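Local coordinates for protein N-acetylmuramoyl-L-alanine amidase (Clostridium intestinale URNW, PDB 6SRT) that probably cleaves the amide bond between N-acetylmuramic acid and L-alanine in bacterial cell-wall peptidoglycan, as a zinc-dependent endolysin of the amidase 2 family, at residues H48-N53 against E109-E114. Residues are numbered along the deposited sequence; the frame is centred on the assembly and turned at random.
Sequences HTVDNN and EGNFNE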
ATOM      1  N   HIS A  48       2.398   7.210   0.806  1.00 10.31           N
ATOM      2  CA  HIS A  48       1.903   8.131  -0.236  1.00 10.88           C
ATOM      3  C   HIS A  48       2.884   8.101  -1.375  1.00 10.92           C
ATOM      4  O   HIS A  48       4.016   7.659  -1.241  1.00 12.46           O
ATOM      5  CB  HIS A  48       1.622   9.538   0.296  1.00 10.64           C
ATOM      6  CG  HIS A  48       2.753  10.408   0.683  1.00 11.08           C
ATOM      7  ND1 HIS A  48       2.555  11.777   0.920  1.00 11.49           N
ATOM      8  CD2 HIS A  48       4.069  10.137   0.837  1.00 11.59           C
ATOM      9  CE1 HIS A  48       3.702  12.292   1.240  1.00 11.66           C
ATOM     10  NE2 HIS A  48       4.660  11.331   1.177  1.00 11.60           N
ATOM     11  N   THR A  49       2.429   8.561  -2.531  1.00 10.95           N
ATOM     12  CA  THR A  49       3.247   8.549  -3.730  1.00 11.23           C
ATOM     13  C   THR A  49       4.038   9.818  -3.957  1.00 12.17           C
ATOM     14  O   THR A  49       4.958   9.804  -4.790  1.00 13.08           O
ATOM     15  CB  THR A  49       2.392   8.292  -4.967  1.00 11.56           C
ATOM     16  OG1 THR A  49       1.383   9.311  -5.080  1.00 12.44           O
ATOM     17  CG2 THR A  49       1.720   6.944  -4.939  1.00 13.56           C
ATOM     18  N   VAL A  50       3.695  10.892  -3.293  1.00 12.42           N
ATOM     19  CA  VAL A  50       4.209  12.253  -3.473  1.00 12.76           C
ATOM     20  C   VAL A  50       3.702  12.837  -4.794  1.00 12.92           C
ATOM     21  O   VAL A  50       2.986  13.816  -4.780  1.00 15.41           O
ATOM     22  CB  VAL A  50       5.727  12.384  -3.320  1.00 14.64           C
ATOM     23  CG1 VAL A  50       6.157  13.837  -3.461  1.00 17.74           C
ATOM     24  CG2 VAL A  50       6.192  11.821  -1.987  1.00 16.15           C
ATOM     25  N   ASP A  51       4.105  12.277  -5.897  1.00 12.72           N
ATOM     26  CA  ASP A  51       3.623  12.706  -7.194  1.00 13.67           C
ATOM     27  C   ASP A  51       2.190  12.235  -7.419  1.00 13.05           C
ATOM     28  O   ASP A  51       1.802  11.166  -7.027  1.00 14.96           O
ATOM     29  CB  ASP A  51       4.504  12.145  -8.297  1.00 17.02           C
ATOM     30  CG  ASP A  51       5.962  12.632  -8.248  1.00 21.58           C
ATOM     31  OD1 ASP A  51       6.216  13.760  -7.854  1.00 24.57           O
ATOM     32  OD2 ASP A  51       6.807  11.871  -8.578  1.00 42.18           O
ATOM     33  N   ASN A  52       1.408  13.110  -8.024  1.00 13.68           N
ATOM     34  CA  ASN A  52       0.041  12.880  -8.505  1.00 14.55           C
ATOM     35  C   ASN A  52       0.024  12.481  -9.988  1.00 15.62           C
ATOM     36  O   ASN A  52       1.029  12.559 -10.646  1.00 20.09           O
ATOM     37  CB  ASN A  52      -0.842  14.072  -8.190  1.00 14.42           C
ATOM     38  CG  ASN A  52      -1.225  14.126  -6.741  1.00 15.34           C
ATOM     39  OD1 ASN A  52      -1.846  13.241  -6.236  1.00 18.52           O
ATOM     40  ND2 ASN A  52      -0.842  15.187  -6.058  1.00 16.89           N
ATOM     41  N   ASN A  53      -1.121  12.116 -10.547  0.50 19.14           N
ATOM     42  CA  ASN A  53      -1.251  11.795 -11.993  0.50 19.87           C
ATOM     43  C   ASN A  53      -0.691  10.418 -12.313  0.50 18.64           C
ATOM     44  O   ASN A  53      -0.734  10.188 -13.493  0.50 18.53           O
ATOM     45  CB  ASN A  53      -0.608  12.828 -12.951  0.50 16.60           C
ATOM     46  CG  ASN A  53      -1.490  14.045 -13.048  0.50 18.62           C
ATOM     47  OD1 ASN A  53      -2.484  14.097 -12.330  0.50 24.13           O
ATOM     48  ND2 ASN A  53      -1.141  15.022 -13.860  0.50 18.53           N
ATOM     49  N   GLU A 109      -2.427   7.681  -3.764  1.00 11.05           N
ATOM     50  CA  GLU A 109      -2.014   8.734  -4.682  1.00 11.28           C
ATOM     51  C   GLU A 109      -2.123  10.102  -4.028  1.00 11.66           C
ATOM     52  O   GLU A 109      -3.260  10.550  -3.722  1.00 12.58           O
ATOM     53  CB  GLU A 109      -2.926   8.720  -5.902  1.00 12.08           C
ATOM     54  CG  GLU A 109      -2.597   9.746  -6.980  1.00 14.15           C
ATOM     55  CD  GLU A 109      -3.523   9.760  -8.162  1.00 16.66           C
ATOM     56  OE1 GLU A 109      -4.551   9.063  -8.161  1.00 16.09           O
ATOM     57  OE2 GLU A 109      -3.146  10.402  -9.148  1.00 24.91           O
ATOM     58  N   GLY A 110      -1.014  10.824  -3.887  1.00 11.79           N
ATOM     59  CA  GLY A 110      -1.019  12.168  -3.299  1.00 12.36           C
ATOM     60  C   GLY A 110       0.238  12.441  -2.541  1.00 11.04           C
ATOM     61  O   GLY A 110       1.065  11.559  -2.292  1.00 11.28           O
ATOM     62  N   ASN A 111       0.369  13.724  -2.205  1.00 11.49           N
ATOM     63  CA  ASN A 111       1.419  14.206  -1.299  1.00 10.78           C
ATOM     64  C   ASN A 111       0.673  14.719  -0.066  1.00 10.49           C
ATOM     65  O   ASN A 111       0.201  15.874  -0.067  1.00 11.84           O
ATOM     66  CB  ASN A 111       2.224  15.346  -1.921  1.00 11.72           C
ATOM     67  CG  ASN A 111       3.210  15.908  -0.952  1.00 12.15           C
ATOM     68  OD1 ASN A 111       3.281  15.485   0.211  1.00 12.83           O
ATOM     69  ND2 ASN A 111       3.904  16.954  -1.356  1.00 14.33           N
ATOM     70  N   PHE A 112       0.586  13.883   0.968  1.00 11.13           N
ATOM     71  CA  PHE A 112      -0.248  14.269   2.126  1.00 10.87           C
ATOM     72  C   PHE A 112       0.462  15.209   3.084  1.00 12.88           C
ATOM     73  O   PHE A 112      -0.143  15.527   4.108  1.00 13.89           O
ATOM     74  CB  PHE A 112      -0.956  13.068   2.758  1.00 11.65           C
ATOM     75  CG  PHE A 112      -1.746  12.335   1.709  1.00 11.18           C
ATOM     76  CD1 PHE A 112      -2.836  12.885   1.069  1.00 11.67           C
ATOM     77  CD2 PHE A 112      -1.350  11.078   1.313  1.00 12.44           C
ATOM     78  CE1 PHE A 112      -3.483  12.260   0.032  1.00 12.74           C
ATOM     79  CE2 PHE A 112      -1.972  10.409   0.287  1.00 13.33           C
ATOM     80  CZ  PHE A 112      -3.039  10.996  -0.328  1.00 13.84           C
ATOM     81  N   ASN A 113       1.638  15.727   2.725  1.00 12.33           N
ATOM     82  CA  ASN A 113       2.115  16.959   3.393  1.00 13.17           C
ATOM     83  C   ASN A 113       1.333  18.179   2.953  1.00 13.66           C
ATOM     84  O   ASN A 113       1.382  19.133   3.687  1.00 16.49           O
ATOM     85  CB  ASN A 113       3.575  17.179   3.039  1.00 14.48           C
ATOM     86  CG  ASN A 113       4.485  16.245   3.774  1.00 16.87           C
ATOM     87  OD1 ASN A 113       4.178  15.675   4.821  1.00 17.18           O
ATOM     88  ND2 ASN A 113       5.691  16.112   3.261  1.00 22.87           N
ATOM     89  N   GLU A 114       0.582  18.108   1.861  0.50 12.41           N
ATOM     90  CA  GLU A 114      -0.045  19.279   1.191  0.50 12.80           C
ATOM     91  C   GLU A 114      -1.495  19.063   0.767  0.50 13.97           C
ATOM     92  O   GLU A 114      -2.130  20.043   0.246  0.50 13.34           O
ATOM     93  CB  GLU A 114       0.692  19.619  -0.107  0.50 13.85           C
ATOM     94  CG  GLU A 114       2.041  20.251   0.124  0.50 15.27           C
ATOM     95  CD  GLU A 114       2.625  20.918  -1.111  0.50 11.10           C
ATOM     96  OE1 GLU A 114       1.834  21.082  -2.077  0.50 13.19           O
ATOM     97  OE2 GLU A 114       3.873  21.220  -1.102  0.50 13.96           O
TER
HETATM   98  O   HOH W   1      -4.292  12.896  -9.993  1.00 35.64           O
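His-48 ND1 accepts a hydrogen bond from Phe-112 N at 2.9 Å, the donor lying in the imidazole plane at the ring edge. With chi1 at 71°, CG sits between the backbone N and the carbonyl carbon, which carries the ring across to residues 110-112. This is the tight, buried end, where His-48 also touches zinc ligand Cys-152: His-48 CB packs 3.5 Å from Phe-112 CD2, and Asn-111 OD1 comes within 3.4 Å of His-48 CE1 while closing an Asx turn onto Asn-113 N. Next along, Thr-49 OG1 accepts from Gly-110 N (3.1 Å, 166°) across the contact and donates to Asp-51 O within its own loop; Val-50 N donates to Gly-110 O. Toward exposed Asn-53 the contact loosens and water enters. Glu-109 extends so that OE2 accepts a weak bond from Asn-53 N and another from a water that also donates to Asn-53 OD1; OE1 forms a salt bridge with Arg-78 and accepts from Lys-79 N. Asn-52 OD1, bonded to Lys-79 NZ, rests over Gly-110 CA (3.2 Å). The contact joins the loops leaving neighbouring parallel strands 43-48 and 103-108 for helices 56-65 and 119-136.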